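Local atomic coordinates of putative ABC type-2 transporter (Thermotoga maritima MSB8, PDB entry 3CNI), a protein that probably takes part in ABC-type transport across the cell membrane, the crystallised part being a calcium-binding domain of an ABC-2 family membrane protein. Residues Gln131-Arg136 with His143-Ile148. Numbering follows the deposited sequence.
Sequences QHTYLR and HSPEAI. With CA (calcium ion), chain B.
Strand residues Gln131 to Leu135 lie beside the start of helix 145-152, with the CA atoms of His132 and His143 5.0 Å apart as the chain comes back past the strand. Thr133 makes the direct hydrogen bond between the segments: its OG1 donates to His143 O at 2.7 Å. The hydroxyl sits above the carbonyl plane, 36° out of it. With chi1 at -54°, OG1 lies beside the Thr133 backbone N, and it also packs against Pro145 CD. Further along the strand, Leu135 CD2 meets Ile148 CG2 at 4.0 Å. Ser144 is the N-cap of the helix, and its OG accepts from Ala147 N at 3.1 Å. The extended chain of Gln131 passes Ser144 CB and crosses the Pro145 ring at about a right angle. Gln131 OE1 also accepts from Trp82 NE1 and from a water, 2.8 Å from the water oxygen. That water donates to Glu146 OE1 too and is a calcium ligand. Glu146 OE2 binds the ion directly at 2.5 Å, and Ser99 OG is a further ligand. The contact thus joins a sheet strand to a capped helix N-terminus at a largely hydrated calcium site, with Gln131 in the second shell.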
loop_
_atom_site.group_PDB
_atom_site.type_symbol
_atom_site.label_atom_id
_atom_site.label_comp_id
_atom_site.label_asym_id
_atom_site.label_seq_id
_atom_site.Cartn_x
_atom_site.Cartn_y
_atom_site.Cartn_z
ATOM N N GLN A 131 3.074 11.903 -5.085
ATOM C CA GLN A 131 3.741 11.144 -6.150
ATOM C C GLN A 131 3.815 11.938 -7.405
ATOM O O GLN A 131 2.931 12.703 -7.731
ATOM C CB GLN A 131 3.029 9.825 -6.398
ATOM C CG GLN A 131 2.716 9.036 -5.170
ATOM C CD GLN A 131 2.243 7.627 -5.484
ATOM O OE1 GLN A 131 2.866 6.905 -6.224
ATOM N NE2 GLN A 131 1.134 7.240 -4.914
ATOM N N HIS A 132 4.957 11.815 -8.065
ATOM C CA HIS A 132 5.257 12.441 -9.402
ATOM C C HIS A 132 5.747 11.400 -10.331
ATOM O O HIS A 132 6.506 10.507 -9.920
ATOM C CB HIS A 132 6.331 13.538 -9.305
ATOM C CG HIS A 132 6.140 14.453 -8.146
ATOM N ND1 HIS A 132 5.213 15.462 -8.152
ATOM C CD2 HIS A 132 6.679 14.449 -6.905
ATOM C CE1 HIS A 132 5.215 16.068 -6.979
ATOM N NE2 HIS A 132 6.103 15.479 -6.209
ATOM N N THR A 133 5.322 11.517 -11.589
ATOM C CA THR A 133 5.634 10.529 -12.614
ATOM C C THR A 133 6.210 11.070 -13.901
ATOM O O THR A 133 5.595 11.871 -14.632
ATOM C CB THR A 133 4.386 9.725 -12.980
ATOM O OG1 THR A 133 3.839 9.169 -11.782
ATOM C CG2 THR A 133 4.718 8.589 -13.954
ATOM N N TYR A 134 7.408 10.567 -14.163
ATOM C CA TYR A 134 8.045 10.630 -15.474
ATOM C C TYR A 134 7.632 9.442 -16.308
ATOM O O TYR A 134 7.864 8.278 -15.968
ATOM C CB TYR A 134 9.575 10.627 -15.383
ATOM C CG TYR A 134 10.193 11.931 -14.980
ATOM C CD1 TYR A 134 10.399 12.947 -15.893
ATOM C CD2 TYR A 134 10.591 12.134 -13.689
ATOM C CE1 TYR A 134 10.989 14.139 -15.513
ATOM C CE2 TYR A 134 11.173 13.308 -13.295
ATOM C CZ TYR A 134 11.371 14.303 -14.193
ATOM O OH TYR A 134 11.961 15.460 -13.743
ATOM N N LEU A 135 7.032 9.777 -17.426
ATOM C CA LEU A 135 6.767 8.813 -18.485
ATOM C C LEU A 135 7.434 9.331 -19.748
ATOM O O LEU A 135 7.134 10.428 -20.250
ATOM C CB LEU A 135 5.262 8.652 -18.693
ATOM C CG LEU A 135 4.796 7.823 -19.892
ATOM C CD1 LEU A 135 5.511 6.496 -19.952
ATOM C CD2 LEU A 135 3.286 7.621 -19.793
ATOM N N ARG A 136 8.392 8.531 -20.202
ATOM C CA ARG A 136 9.152 8.797 -21.410
ATOM C C ARG A 136 9.676 10.229 -21.377
ATOM O O ARG A 136 9.718 10.917 -22.392
ATOM C CB ARG A 136 8.293 8.549 -22.661
ATOM C CG ARG A 136 7.780 7.109 -22.805
ATOM C CD ARG A 136 6.852 6.956 -24.034
ATOM N N HIS A 143 1.013 13.301 -9.885
ATOM C CA HIS A 143 0.335 12.122 -10.301
ATOM C C HIS A 143 1.175 10.941 -10.086
ATOM O O HIS A 143 2.370 10.948 -10.357
ATOM C CB HIS A 143 -0.033 12.196 -11.787
ATOM C CG HIS A 143 -1.036 13.252 -12.110
ATOM N ND1 HIS A 143 -0.769 14.595 -11.981
ATOM C CD2 HIS A 143 -2.289 13.162 -12.605
ATOM C CE1 HIS A 143 -1.837 15.290 -12.332
ATOM N NE2 HIS A 143 -2.757 14.443 -12.755
ATOM N N SER A 144 0.499 9.903 -9.635
ATOM C CA SER A 144 1.015 8.532 -9.551
ATOM C C SER A 144 1.025 7.817 -10.903
ATOM O O SER A 144 0.315 8.243 -11.870
ATOM C CB SER A 144 0.116 7.716 -8.583
ATOM O OG SER A 144 -1.128 7.354 -9.170
ATOM N N PRO A 145 1.802 6.718 -11.004
ATOM C CA PRO A 145 1.800 5.967 -12.250
ATOM C C PRO A 145 0.473 5.345 -12.581
ATOM O O PRO A 145 0.109 5.252 -13.736
ATOM C CB PRO A 145 2.855 4.881 -12.014
ATOM C CG PRO A 145 3.768 5.428 -10.950
ATOM C CD PRO A 145 2.858 6.253 -10.073
ATOM N N GLU A 146 -0.242 4.913 -11.548
ATOM C CA GLU A 146 -1.603 4.376 -11.728
ATOM C C GLU A 146 -2.461 5.408 -12.436
ATOM O O GLU A 146 -3.204 5.115 -13.393
ATOM C CB GLU A 146 -2.260 4.093 -10.409
ATOM C CG GLU A 146 -1.650 2.937 -9.551
ATOM C CD GLU A 146 -0.494 3.298 -8.550
ATOM O OE1 GLU A 146 0.353 4.241 -8.709
ATOM O OE2 GLU A 146 -0.407 2.523 -7.605
ATOM N N ALA A 147 -2.411 6.622 -11.901
ATOM C CA ALA A 147 -3.240 7.753 -12.425
ATOM C C ALA A 147 -2.862 8.020 -13.854
ATOM O O ALA A 147 -3.699 8.160 -14.704
ATOM C CB ALA A 147 -3.058 9.037 -11.594
ATOM N N ILE A 148 -1.576 8.092 -14.118
ATOM C CA ILE A 148 -1.133 8.405 -15.476
ATOM C C ILE A 148 -1.536 7.288 -16.421
ATOM O O ILE A 148 -1.963 7.508 -17.530
ATOM C CB ILE A 148 0.366 8.683 -15.592
ATOM C CG1 ILE A 148 0.658 9.966 -14.845
ATOM C CG2 ILE A 148 0.718 8.906 -17.070
ATOM C CD1 ILE A 148 -0.103 11.159 -15.431
HETATM CA CA CA B . 0.806 2.585 -5.440
HETATM O O HOH W 1 2.045 4.267 -6.835
HETATM O O HOH W 2 1.258 3.497 -3.313
HETATM O O HOH W 3 -1.148 1.645 -4.462
HETATM O O HOH W 4 0.851 0.308 -5.932
#